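Local atomic coordinates of plantazolicin methyltransferase BamL (Bacillus amyloliquefaciens subsp. plantarum, PDB entry 5DLY), a protein that binds S-adenosyl-L-homocysteine together with a monoazolic desmethylplantazolicin analogue and probably acts as an N-methyltransferase in the making of the antibiotic plantazolicin. Residues 114-119 / 147-152; 138-143 / 200-205; 215-220 / 239-244. All blocks are in the same frame, centred on the assembly; numbering follows the deposited sequence.

Contact 1 of 3, residues 114-119 / 147-152; sequences ENIMQY and IHLLSD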
ATOM      1  N   GLU A 114      10.137   6.115  -8.296  1.00 10.98           N
ATOM      2  CA  GLU A 114      10.259   7.442  -8.918  1.00 11.69           C
ATOM      3  C   GLU A 114      10.366   7.365 -10.437  1.00 11.28           C
ATOM      4  O   GLU A 114       9.982   8.300 -11.137  1.00 11.28           O
ATOM      5  CB  GLU A 114      11.468   8.206  -8.373  1.00 12.88           C
ATOM      6  CG  GLU A 114      11.312   8.701  -6.943  1.00 14.47           C
ATOM      7  CD  GLU A 114      12.453   9.602  -6.495  1.00 15.73           C
ATOM      8  OE1 GLU A 114      12.658  10.680  -7.107  1.00 18.42           O
ATOM      9  OE2 GLU A 114      13.130   9.252  -5.518  1.00 15.93           O
ATOM     10  N   ASN A 115      10.914   6.259 -10.933  1.00 10.89           N
ATOM     11  CA  ASN A 115      11.196   6.094 -12.357  1.00 10.94           C
ATOM     12  C   ASN A 115      10.094   5.390 -13.146  1.00 10.94           C
ATOM     13  O   ASN A 115      10.296   5.025 -14.302  1.00 10.68           O
ATOM     14  CB  ASN A 115      12.518   5.344 -12.522  1.00 10.90           C
ATOM     15  CG  ASN A 115      13.666   6.047 -11.834  1.00 10.87           C
ATOM     16  OD1 ASN A 115      13.808   7.268 -11.952  1.00 11.43           O
ATOM     17  ND2 ASN A 115      14.481   5.294 -11.096  1.00 10.68           N
ATOM     18  N   ILE A 116       8.926   5.223 -12.529  1.00 11.22           N
ATOM     19  CA  ILE A 116       7.854   4.408 -13.109  1.00 11.38           C
ATOM     20  C   ILE A 116       7.422   4.765 -14.544  1.00 12.21           C
ATOM     21  O   ILE A 116       7.097   3.874 -15.330  1.00 11.68           O
ATOM     22  CB  ILE A 116       6.640   4.284 -12.140  1.00 11.28           C
ATOM     23  CG1 ILE A 116       5.641   3.212 -12.611  1.00 11.35           C
ATOM     24  CG2 ILE A 116       5.951   5.625 -11.929  1.00 11.32           C
ATOM     25  CD1 ILE A 116       6.231   1.819 -12.764  1.00 11.74           C
ATOM     26  N   MET A 117       7.432   6.049 -14.892  1.00 13.05           N
ATOM     27  CA  MET A 117       6.934   6.471 -16.212  1.00 14.65           C
ATOM     28  C   MET A 117       7.858   6.073 -17.369  1.00 15.13           C
ATOM     29  O   MET A 117       7.477   6.188 -18.533  1.00 16.61           O
ATOM     30  CB  MET A 117       6.581   7.963 -16.233  1.00 15.41           C
ATOM     31  CG  MET A 117       5.280   8.267 -15.483  1.00 16.49           C
ATOM     32  SD  MET A 117       4.702   9.975 -15.587  1.00 18.63           S
ATOM     33  CE  MET A 117       3.855   9.988 -17.164  1.00 18.77           C
ATOM     34  N   GLN A 118       9.056   5.586 -17.042  1.00 15.58           N
ATOM     35  CA  GLN A 118       9.943   4.950 -18.033  1.00 15.65           C
ATOM     36  C   GLN A 118       9.496   3.537 -18.411  1.00 15.38           C
ATOM     37  O   GLN A 118       9.999   2.964 -19.389  1.00 16.15           O
ATOM     38  CB  GLN A 118      11.377   4.833 -17.496  1.00 16.02           C
ATOM     39  CG  GLN A 118      12.143   6.130 -17.349  1.00 17.25           C
ATOM     40  CD  GLN A 118      13.252   6.022 -16.328  1.00 17.01           C
ATOM     41  OE1 GLN A 118      13.888   4.958 -16.159  1.00 17.37           O
ATOM     42  NE2 GLN A 118      13.502   7.115 -15.638  1.00 17.72           N
ATOM     43  N   TYR A 119       8.579   2.966 -17.630  1.00 14.26           N
ATOM     44  CA  TYR A 119       8.245   1.540 -17.735  1.00 14.47           C
ATOM     45  C   TYR A 119       6.766   1.294 -17.995  1.00 14.85           C
ATOM     46  O   TYR A 119       6.390   0.213 -18.437  1.00 15.95           O
ATOM     47  CB  TYR A 119       8.712   0.780 -16.485  1.00 13.65           C
ATOM     48  CG  TYR A 119      10.193   0.908 -16.306  1.00 13.58           C
ATOM     49  CD1 TYR A 119      11.067   0.223 -17.149  1.00 13.19           C
ATOM     50  CD2 TYR A 119      10.727   1.755 -15.332  1.00 13.12           C
ATOM     51  CE1 TYR A 119      12.433   0.363 -17.021  1.00 13.24           C
ATOM     52  CE2 TYR A 119      12.094   1.904 -15.193  1.00 13.14           C
ATOM     53  CZ  TYR A 119      12.940   1.207 -16.042  1.00 13.37           C
ATOM     54  OH  TYR A 119      14.299   1.353 -15.931  1.00 14.06           O
ATOM     55  N   ILE A 147       0.024  10.133 -10.054  1.00 10.24           N
ATOM     56  CA  ILE A 147      -1.199  10.798 -10.499  1.00 10.84           C
ATOM     57  C   ILE A 147      -1.228  10.972 -12.030  1.00 11.18           C
ATOM     58  O   ILE A 147      -2.291  10.839 -12.644  1.00 11.57           O
ATOM     59  CB  ILE A 147      -1.426  12.104  -9.722  1.00 10.79           C
ATOM     60  CG1 ILE A 147      -1.795  11.750  -8.277  1.00 10.85           C
ATOM     61  CG2 ILE A 147      -2.562  12.918 -10.324  1.00 11.27           C
ATOM     62  CD1 ILE A 147      -1.852  12.919  -7.318  1.00 11.28           C
ATOM     63  N   HIS A 148      -0.068  11.212 -12.648  1.00 12.43           N
ATOM     64  CA  HIS A 148       0.012  11.294 -14.124  1.00 13.33           C
ATOM     65  C   HIS A 148      -0.396  10.011 -14.834  1.00 13.22           C
ATOM     66  O   HIS A 148      -0.800  10.052 -16.003  1.00 13.43           O
ATOM     67  CB  HIS A 148       1.422  11.640 -14.610  1.00 14.46           C
ATOM     68  CG  HIS A 148       2.003  12.864 -13.986  1.00 16.08           C
ATOM     69  ND1 HIS A 148       1.300  14.041 -13.853  1.00 17.05           N
ATOM     70  CD2 HIS A 148       3.237  13.103 -13.482  1.00 16.94           C
ATOM     71  CE1 HIS A 148       2.069  14.948 -13.279  1.00 17.52           C
ATOM     72  NE2 HIS A 148       3.245  14.402 -13.033  1.00 17.46           N
ATOM     73  N   LEU A 149      -0.241   8.881 -14.141  1.00 12.59           N
ATOM     74  CA  LEU A 149      -0.533   7.562 -14.704  1.00 12.24           C
ATOM     75  C   LEU A 149      -1.964   7.090 -14.449  1.00 12.13           C
ATOM     76  O   LEU A 149      -2.350   6.032 -14.927  1.00 12.18           O
ATOM     77  CB  LEU A 149       0.469   6.518 -14.183  1.00 12.53           C
ATOM     78  CG  LEU A 149       1.867   6.538 -14.801  1.00 13.04           C
ATOM     79  CD1 LEU A 149       2.771   5.558 -14.068  1.00 13.65           C
ATOM     80  CD2 LEU A 149       1.803   6.197 -16.285  1.00 13.45           C
ATOM     81  N   LEU A 150      -2.745   7.866 -13.713  1.00 12.14           N
ATOM     82  CA  LEU A 150      -4.135   7.478 -13.424  1.00 12.10           C
ATOM     83  C   LEU A 150      -5.026   7.581 -14.657  1.00 12.67           C
ATOM     84  O   LEU A 150      -4.981   8.579 -15.386  1.00 13.28           O
ATOM     85  CB  LEU A 150      -4.713   8.317 -12.287  1.00 12.51           C
ATOM     86  CG  LEU A 150      -4.187   8.035 -10.880  1.00 12.33           C
ATOM     87  CD1 LEU A 150      -4.731   9.105  -9.938  1.00 12.45           C
ATOM     88  CD2 LEU A 150      -4.527   6.628 -10.393  1.00 12.95           C
ATOM     89  N   SER A 151      -5.817   6.538 -14.891  1.00 12.49           N
ATOM     90  CA  SER A 151      -6.820   6.546 -15.954  1.00 12.81           C
ATOM     91  C   SER A 151      -7.970   7.480 -15.584  1.00 13.33           C
ATOM     92  O   SER A 151      -8.035   8.005 -14.458  1.00 13.13           O
ATOM     93  CB  SER A 151      -7.338   5.125 -16.210  1.00 12.90           C
ATOM     94  OG  SER A 151      -8.265   4.740 -15.205  1.00 13.08           O
ATOM     95  N   ASP A 152      -8.893   7.679 -16.521  1.00 13.94           N
ATOM     96  CA  ASP A 152     -10.047   8.540 -16.270  1.00 14.21           C
ATOM     97  C   ASP A 152     -10.971   8.012 -15.163  1.00 14.11           C
ATOM     98  O   ASP A 152     -11.713   8.782 -14.573  1.00 14.53           O
ATOM     99  CB  ASP A 152     -10.842   8.767 -17.563  1.00 15.41           C
ATOM    100  CG  ASP A 152     -10.064   9.558 -18.603  1.00 16.28           C
ATOM    101  OD1 ASP A 152      -9.065  10.209 -18.240  1.00 17.33           O
ATOM    102  OD2 ASP A 152     -10.461   9.546 -19.790  1.00 17.28           O
TER
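The imidazole of His148 meets the sulfur of Met117 obliquely: SD of Met117 lies 5.0 Å from the centroid of the His148 ring, 73° off the ring normal. One face of the Tyr119 ring carries Gln118 CB, 3.7 Å above the plane and offset toward the rim. The thioether rests nearer the root of the imidazole, with Met117 SD 3.8 Å from His148 CB. A bend at chi3 (82°) turns the Met117 methyl in against the same carbon, and the two side chains cross at about a right angle.

Leu149 carries the buried half. Its CG packs on Met117 CG at 3.9 Å, the two chains running past each other in opposite senses, while Leu149 CD1 lies 3.8 Å from Ile116 CG2. No hydrogen bond joins the segments.

Ile116 and Met117 also touch Thr145, and Ile116 touches Leu146. The loop following strand 107-110, just after Ala113, which binds S-adenosyl-L-homocysteine, is thereby packed onto helix 139-148, a beta-alpha-beta crossover helix of the Rossmann-like methyltransferase fold. Leu149 and Ser151 make backbone hydrogen bonds to Gln124, so the chain leaving that helix is tied to the start of strand 124-130.

Contact 2 of 3, residues 138-143 / 200-205; sequences NPIAIV and HVVTKE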
ATOM      1  N   ASN A 138      11.469  10.197  -1.489  1.00 12.04           N
ATOM      2  CA  ASN A 138      10.727  11.322  -2.039  1.00 12.23           C
ATOM      3  C   ASN A 138       9.247  10.973  -2.258  1.00 11.90           C
ATOM      4  O   ASN A 138       8.785  10.884  -3.399  1.00 11.77           O
ATOM      5  CB  ASN A 138      11.394  11.763  -3.344  1.00 12.78           C
ATOM      6  CG  ASN A 138      12.824  12.234  -3.131  1.00 13.15           C
ATOM      7  OD1 ASN A 138      13.054  13.214  -2.421  1.00 13.80           O
ATOM      8  ND2 ASN A 138      13.785  11.541  -3.738  1.00 14.14           N
ATOM      9  N   PRO A 139       8.487  10.795  -1.157  1.00 11.84           N
ATOM     10  CA  PRO A 139       7.099  10.352  -1.288  1.00 12.05           C
ATOM     11  C   PRO A 139       6.182  11.301  -2.061  1.00 12.03           C
ATOM     12  O   PRO A 139       5.309  10.832  -2.798  1.00 12.31           O
ATOM     13  CB  PRO A 139       6.635  10.182   0.161  1.00 12.51           C
ATOM     14  CG  PRO A 139       7.551  11.028   0.968  1.00 12.49           C
ATOM     15  CD  PRO A 139       8.873  10.962   0.260  1.00 12.25           C
ATOM     16  N   ILE A 140       6.359  12.617  -1.908  1.00 12.04           N
ATOM     17  CA  ILE A 140       5.507  13.565  -2.634  1.00 12.21           C
ATOM     18  C   ILE A 140       5.773  13.498  -4.148  1.00 11.83           C
ATOM     19  O   ILE A 140       4.829  13.476  -4.945  1.00 11.94           O
ATOM     20  CB  ILE A 140       5.673  15.012  -2.103  1.00 12.61           C
ATOM     21  CG1 ILE A 140       5.408  15.060  -0.590  1.00 13.13           C
ATOM     22  CG2 ILE A 140       4.746  15.967  -2.840  1.00 13.57           C
ATOM     23  CD1 ILE A 140       5.690  16.404   0.062  1.00 12.49           C
ATOM     24  N   ALA A 141       7.048  13.426  -4.532  1.00 11.81           N
ATOM     25  CA  ALA A 141       7.428  13.273  -5.938  1.00 11.62           C
ATOM     26  C   ALA A 141       6.832  12.000  -6.532  1.00 11.34           C
ATOM     27  O   ALA A 141       6.314  12.011  -7.649  1.00 10.94           O
ATOM     28  CB  ALA A 141       8.943  13.264  -6.098  1.00 11.71           C
ATOM     29  N   ILE A 142       6.882  10.910  -5.776  1.00 11.54           N
ATOM     30  CA  ILE A 142       6.346   9.652  -6.290  1.00 11.38           C
ATOM     31  C   ILE A 142       4.843   9.758  -6.507  1.00 11.32           C
ATOM     32  O   ILE A 142       4.339   9.364  -7.559  1.00 10.86           O
ATOM     33  CB  ILE A 142       6.703   8.459  -5.377  1.00 11.46           C
ATOM     34  CG1 ILE A 142       8.182   8.114  -5.575  1.00 12.07           C
ATOM     35  CG2 ILE A 142       5.829   7.243  -5.697  1.00 11.85           C
ATOM     36  CD1 ILE A 142       8.782   7.244  -4.491  1.00 12.02           C
ATOM     37  N   VAL A 143       4.130  10.309  -5.532  1.00 11.13           N
ATOM     38  CA  VAL A 143       2.682  10.469  -5.676  1.00 11.52           C
ATOM     39  C   VAL A 143       2.300  11.382  -6.852  1.00 11.45           C
ATOM     40  O   VAL A 143       1.383  11.054  -7.606  1.00 11.25           O
ATOM     41  CB  VAL A 143       2.001  10.927  -4.367  1.00 11.69           C
ATOM     42  CG1 VAL A 143       0.525  11.193  -4.609  1.00 12.07           C
ATOM     43  CG2 VAL A 143       2.172   9.870  -3.290  1.00 12.26           C
ATOM     44  N   HIS A 200      -4.095  16.157   0.488  1.00 16.04           N
ATOM     45  CA  HIS A 200      -4.706  17.428   0.119  1.00 16.84           C
ATOM     46  C   HIS A 200      -3.850  18.183  -0.893  1.00 16.59           C
ATOM     47  O   HIS A 200      -4.341  18.615  -1.937  1.00 16.95           O
ATOM     48  CB  HIS A 200      -4.934  18.285   1.361  1.00 17.81           C
ATOM     49  CG  HIS A 200      -5.342  19.690   1.052  1.00 18.85           C
ATOM     50  ND1 HIS A 200      -6.484  19.993   0.340  1.00 20.00           N
ATOM     51  CD2 HIS A 200      -4.759  20.874   1.353  1.00 19.86           C
ATOM     52  CE1 HIS A 200      -6.587  21.306   0.218  1.00 20.36           C
ATOM     53  NE2 HIS A 200      -5.554  21.862   0.825  1.00 20.35           N
ATOM     54  N   VAL A 201      -2.569  18.315  -0.583  1.00 15.64           N
ATOM     55  CA  VAL A 201      -1.636  19.089  -1.397  1.00 15.35           C
ATOM     56  C   VAL A 201      -1.463  18.519  -2.810  1.00 15.21           C
ATOM     57  O   VAL A 201      -1.442  19.269  -3.789  1.00 15.10           O
ATOM     58  CB  VAL A 201      -0.299  19.292  -0.650  1.00 16.42           C
ATOM     59  CG1 VAL A 201       0.796  19.792  -1.573  1.00 17.22           C
ATOM     60  CG2 VAL A 201      -0.514  20.265   0.500  1.00 17.22           C
ATOM     61  N   VAL A 202      -1.381  17.196  -2.920  1.00 14.14           N
ATOM     62  CA  VAL A 202      -1.147  16.560  -4.217  1.00 13.84           C
ATOM     63  C   VAL A 202      -2.413  16.442  -5.077  1.00 14.16           C
ATOM     64  O   VAL A 202      -2.321  16.136  -6.267  1.00 14.06           O
ATOM     65  CB  VAL A 202      -0.454  15.176  -4.088  1.00 13.58           C
ATOM     66  CG1 VAL A 202       0.854  15.293  -3.319  1.00 13.70           C
ATOM     67  CG2 VAL A 202      -1.384  14.154  -3.447  1.00 13.61           C
ATOM     68  N   THR A 203      -3.585  16.682  -4.484  1.00 14.41           N
ATOM     69  CA  THR A 203      -4.844  16.601  -5.234  1.00 15.15           C
ATOM     70  C   THR A 203      -5.536  17.941  -5.480  1.00 16.54           C
ATOM     71  O   THR A 203      -6.340  18.046  -6.394  1.00 16.61           O
ATOM     72  CB  THR A 203      -5.876  15.651  -4.592  1.00 15.03           C
ATOM     73  OG1 THR A 203      -6.236  16.119  -3.284  1.00 14.70           O
ATOM     74  CG2 THR A 203      -5.339  14.222  -4.516  1.00 14.87           C
ATOM     75  N   LYS A 204      -5.228  18.953  -4.672  1.00 18.61           N
ATOM     76  CA  LYS A 204      -5.989  20.218  -4.712  1.00 20.63           C
ATOM     77  C   LYS A 204      -5.939  20.974  -6.052  1.00 21.42           C
ATOM     78  O   LYS A 204      -6.870  21.716  -6.372  1.00 22.04           O
ATOM     79  CB  LYS A 204      -5.611  21.130  -3.536  1.00 21.66           C
ATOM     80  CG  LYS A 204      -4.204  21.697  -3.591  1.00 22.72           C
ATOM     81  CD  LYS A 204      -3.825  22.344  -2.268  1.00 24.83           C
ATOM     82  CE  LYS A 204      -2.515  23.104  -2.391  1.00 26.36           C
ATOM     83  NZ  LYS A 204      -2.674  24.379  -3.145  1.00 27.30           N
ATOM     84  N   GLU A 205      -4.870  20.775  -6.826  1.00 22.19           N
ATOM     85  CA  GLU A 205      -4.720  21.419  -8.137  1.00 23.61           C
ATOM     86  C   GLU A 205      -4.999  20.481  -9.317  1.00 22.70           C
ATOM     87  O   GLU A 205      -4.772  20.843 -10.476  1.00 22.79           O
ATOM     88  CB  GLU A 205      -3.323  22.038  -8.274  1.00 25.61           C
ATOM     89  CG  GLU A 205      -3.109  23.285  -7.429  1.00 28.83           C
ATOM     90  CD  GLU A 205      -1.750  23.932  -7.640  1.00 31.33           C
ATOM     91  OE1 GLU A 205      -1.059  23.612  -8.637  1.00 33.12           O
ATOM     92  OE2 GLU A 205      -1.372  24.779  -6.802  1.00 33.25           O
TER
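Three beta-branched side chains form this contact, and their first torsions decide which methyl does the touching. In Val143 a chi1 of 175° sets CG1 opposite the backbone N, and that methyl meets Val202. Val202, with chi1 -56°, holds CG1 opposite its own carbonyl carbon and CG2 between the carbonyl carbon and the backbone N; its two methyls therefore serve different partners. Ile140 offers its short branch, CG2, rather than the longer CG1-CD1 arm.

The closer pair is Val143 CG1 and Val202 CG2, 3.7 Å apart, with the side chains crossing at about a right angle. Ile140 CG2 approaches Val202 CG1 to 4.0 Å at an oblique angle. Val202 also touches Asn144 and Ile147, so its partners on helix 139-148 are Ile140, Val143, Asn144 and Ile147, spaced i, i+3, i+4 and i+7, a pattern that fits knobs-into-holes packing with Val202 as the knob. The backbones are near as well: the CA atoms of Val143 and Val202 are 7.3 Å apart. No hydrogen bond crosses between the segments.

Near Val202, His200 O accepts from both Thr203 N and Lys204 N, the latter at 2.9 Å, and Thr203 OG1 is bonded to Leu199 O. Ile140 leans on Glu3 and Val6 of helix 2-8.

Helix 139-148 is the connection of a beta-alpha-beta crossover between the parallel neighbours 124-130 and 154-160, and helix 192-203 leads into the edge strand 209-214. Their packing over one side of a seven-stranded sheet of order 3-2-1-4-5-7-6 is that of the class I, Rossmann-like methyltransferase fold.

Contact 3 of 3, residues 215-220 / 239-244; sequences NSFIGG and DALRTS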
ATOM      1  N   ASN A 215      -8.514   6.073   9.473  1.00 14.83           N
ATOM      2  CA  ASN A 215      -7.813   4.979  10.134  1.00 15.98           C
ATOM      3  C   ASN A 215      -8.705   3.795  10.486  1.00 15.13           C
ATOM      4  O   ASN A 215      -8.261   2.857  11.149  1.00 15.17           O
ATOM      5  CB  ASN A 215      -7.012   5.475  11.341  1.00 17.61           C
ATOM      6  CG  ASN A 215      -7.883   6.057  12.426  1.00 19.24           C
ATOM      7  OD1 ASN A 215      -9.106   5.920  12.408  1.00 20.98           O
ATOM      8  ND2 ASN A 215      -7.252   6.722  13.387  1.00 21.99           N
ATOM      9  N   SER A 216      -9.955   3.839  10.027  1.00 14.79           N
ATOM     10  CA  SER A 216     -10.874   2.708  10.155  1.00 14.48           C
ATOM     11  C   SER A 216     -10.390   1.513   9.345  1.00 13.64           C
ATOM     12  O   SER A 216      -9.791   1.677   8.283  1.00 12.70           O
ATOM     13  CB  SER A 216     -12.279   3.114   9.708  1.00 15.25           C
ATOM     14  OG  SER A 216     -12.798   4.103  10.573  1.00 17.28           O
ATOM     15  N   PHE A 217     -10.678   0.315   9.851  1.00 13.13           N
ATOM     16  CA  PHE A 217     -10.124  -0.931   9.317  1.00 12.91           C
ATOM     17  C   PHE A 217     -10.403  -1.177   7.837  1.00 12.58           C
ATOM     18  O   PHE A 217      -9.525  -1.654   7.105  1.00 12.09           O
ATOM     19  CB  PHE A 217     -10.632  -2.103  10.161  1.00 13.22           C
ATOM     20  CG  PHE A 217      -9.907  -3.396   9.925  1.00 13.75           C
ATOM     21  CD1 PHE A 217      -8.679  -3.646  10.526  1.00 14.15           C
ATOM     22  CD2 PHE A 217     -10.472  -4.377   9.130  1.00 14.07           C
ATOM     23  CE1 PHE A 217      -8.025  -4.855  10.322  1.00 14.51           C
ATOM     24  CE2 PHE A 217      -9.831  -5.589   8.919  1.00 13.89           C
ATOM     25  CZ  PHE A 217      -8.600  -5.828   9.513  1.00 14.52           C
ATOM     26  N   ILE A 218     -11.615  -0.854   7.396  1.00 12.04           N
ATOM     27  CA  ILE A 218     -11.990  -1.092   6.010  1.00 12.06           C
ATOM     28  C   ILE A 218     -11.801   0.174   5.185  1.00 11.85           C
ATOM     29  O   ILE A 218     -12.677   1.035   5.142  1.00 12.10           O
ATOM     30  CB  ILE A 218     -13.428  -1.637   5.875  1.00 12.07           C
ATOM     31  CG1 ILE A 218     -13.609  -2.911   6.724  1.00 12.26           C
ATOM     32  CG2 ILE A 218     -13.789  -1.865   4.406  1.00 12.64           C
ATOM     33  CD1 ILE A 218     -12.807  -4.111   6.263  1.00 12.60           C
ATOM     34  N   GLY A 219     -10.621   0.299   4.577  1.00 11.86           N
ATOM     35  CA  GLY A 219     -10.304   1.412   3.686  1.00 11.69           C
ATOM     36  C   GLY A 219     -10.328   2.789   4.320  1.00 11.69           C
ATOM     37  O   GLY A 219     -10.354   3.787   3.608  1.00 11.62           O
ATOM     38  N   GLY A 220     -10.326   2.839   5.651  1.00 11.78           N
ATOM     39  CA  GLY A 220     -10.396   4.109   6.378  1.00 12.92           C
ATOM     40  C   GLY A 220     -11.759   4.773   6.303  1.00 13.59           C
ATOM     41  O   GLY A 220     -11.883   5.972   6.598  1.00 14.15           O
ATOM     42  N   ASP A 239     -15.553 -12.597   2.078  1.00 18.96           N
ATOM     43  CA  ASP A 239     -14.803 -13.856   2.092  1.00 20.11           C
ATOM     44  C   ASP A 239     -13.375 -13.683   2.625  1.00 19.35           C
ATOM     45  O   ASP A 239     -12.884 -14.529   3.373  1.00 19.66           O
ATOM     46  CB  ASP A 239     -14.784 -14.497   0.696  1.00 21.83           C
ATOM     47  CG  ASP A 239     -16.137 -15.076   0.289  1.00 23.95           C
ATOM     48  OD1 ASP A 239     -17.036 -15.214   1.153  1.00 25.57           O
ATOM     49  OD2 ASP A 239     -16.302 -15.394  -0.911  1.00 26.17           O
ATOM     50  N   ALA A 240     -12.724 -12.582   2.246  1.00 18.02           N
ATOM     51  CA  ALA A 240     -11.366 -12.279   2.704  1.00 17.24           C
ATOM     52  C   ALA A 240     -11.327 -12.026   4.208  1.00 16.57           C
ATOM     53  O   ALA A 240     -10.350 -12.371   4.881  1.00 16.22           O
ATOM     54  CB  ALA A 240     -10.794 -11.083   1.952  1.00 17.03           C
ATOM     55  N   LEU A 241     -12.397 -11.436   4.732  1.00 16.23           N
ATOM     56  CA  LEU A 241     -12.471 -11.123   6.158  1.00 16.50           C
ATOM     57  C   LEU A 241     -12.780 -12.378   6.980  1.00 17.35           C
ATOM     58  O   LEU A 241     -12.454 -12.456   8.170  1.00 16.91           O
ATOM     59  CB  LEU A 241     -13.502 -10.014   6.417  1.00 15.83           C
ATOM     60  CG  LEU A 241     -13.099  -8.594   5.992  1.00 15.49           C
ATOM     61  CD1 LEU A 241     -14.310  -7.724   5.690  1.00 15.46           C
ATOM     62  CD2 LEU A 241     -12.211  -7.922   7.032  1.00 15.72           C
ATOM     63  N   ARG A 242     -13.382 -13.365   6.325  1.00 18.82           N
ATOM     64  CA  ARG A 242     -13.723 -14.632   6.956  1.00 21.15           C
ATOM     65  C   ARG A 242     -12.503 -15.548   6.905  1.00 20.66           C
ATOM     66  O   ARG A 242     -12.438 -16.481   6.099  1.00 22.19           O
ATOM     67  CB  ARG A 242     -14.907 -15.274   6.230  1.00 23.35           C
ATOM     68  CG  ARG A 242     -15.752 -16.203   7.088  1.00 26.16           C
ATOM     69  CD  ARG A 242     -15.991 -17.551   6.419  1.00 27.99           C
ATOM     70  NE  ARG A 242     -16.670 -17.449   5.126  1.00 30.19           N
ATOM     71  CZ  ARG A 242     -16.069 -17.530   3.941  1.00 31.23           C
ATOM     72  NH1 ARG A 242     -14.754 -17.709   3.855  1.00 31.64           N
ATOM     73  NH2 ARG A 242     -16.788 -17.425   2.831  1.00 32.82           N
ATOM     74  N   THR A 243     -11.528 -15.264   7.759  1.00 19.81           N
ATOM     75  CA  THR A 243     -10.282 -16.025   7.784  1.00 18.80           C
ATOM     76  C   THR A 243     -10.160 -16.866   9.060  1.00 17.68           C
ATOM     77  O   THR A 243     -11.140 -17.024   9.798  1.00 17.15           O
ATOM     78  CB  THR A 243      -9.053 -15.108   7.567  1.00 19.06           C
ATOM     79  OG1 THR A 243      -7.870 -15.905   7.424  1.00 20.10           O
ATOM     80  CG2 THR A 243      -8.875 -14.113   8.727  1.00 19.06           C
ATOM     81  N   SER A 244      -8.967 -17.402   9.312  1.00 16.36           N
ATOM     82  CA  SER A 244      -8.739 -18.266  10.467  1.00 15.66           C
ATOM     83  C   SER A 244      -9.007 -17.538  11.774  1.00 14.98           C
ATOM     84  O   SER A 244      -8.965 -16.306  11.838  1.00 14.35           O
ATOM     85  CB  SER A 244      -7.314 -18.816  10.468  1.00 15.83           C
ATOM     86  OG  SER A 244      -6.363 -17.797  10.723  1.00 16.83           O
TER
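One methyl of Leu241, CD2, is shared by two partners from the loop 215-220. It lies 3.8 Å from CE2 of Phe217, reaching the ring at its edge and close to its plane rather than over a face, and 3.9 Å from CD1 of Ile218. The Ile218 and Leu241 side chains reach toward each other tip to tip, and the other leucine methyl, CD1, stands 4.0 Å from the same Ile218 CD1. Phe217 and Leu241 instead run past each other in opposite directions. With CG placed opposite its backbone N (chi1 -167°), the Phe217 ring is carried out to where its CE2 edge meets the leucine. The contact is apolar throughout, and no hydrogen bond joins the segments.

Leu241 closes helix 235-241. Just beyond it Arg242 is the centre of an inverse gamma turn, whose bond from Thr243 N to Leu241 O is weak at 3.0 Å. Arg242 NH2 turns back to a salt bridge with Asp239 OD1 at 2.8 Å, and Ser244 then acts as N-cap of helix 245-253, its OG bonded to Glu247 N. Both segments belong to the long connection from strand 209-214 to strand 258-265; the latter, the reversed strand of the class I methyltransferase sheet, lies between 154-160 and 209-214.

On the loop side, Gly219 and Gly220 have positive phi, 62° and 72°, which favours glycine. Their carbonyls accept from side chains of the two strands: Gly219 O from Trp261 NE1, Gly220 O from His212 NE2. Around the hydrophobic cluster, Phe228 and Leu231 of helix 226-232 touch Ile218 and Met232 touches Leu241, while helix 23-56 supplies Ile40 against Phe217 and Ile43 against Leu241.

Contacts 1 and 2 are neighbours, their centres about 13 Å apart, and both use helix 139-148. Along the chain their segments alternate, 114-119, 138-143, 147-152 and 200-205. They touch directly: Glu114 OE2 and Asn138 ND2 form a probable hydrogen bond of 3.0 Å, and Glu114 OE2 also bonds ND2 of Asn112, which binds S-adenosyl-L-homocysteine. Contact 3 follows in series and lies on the opposite side of the chain's centre, about 28 and 27 Å from the centres of contacts 1 and 2. The first two therefore join elements of the Rossmann-like core, whereas contact 3 belongs to the helical region between strands 209-214 and 258-265, with Phe217 about 9 Å from the bound plantazolicin analogue.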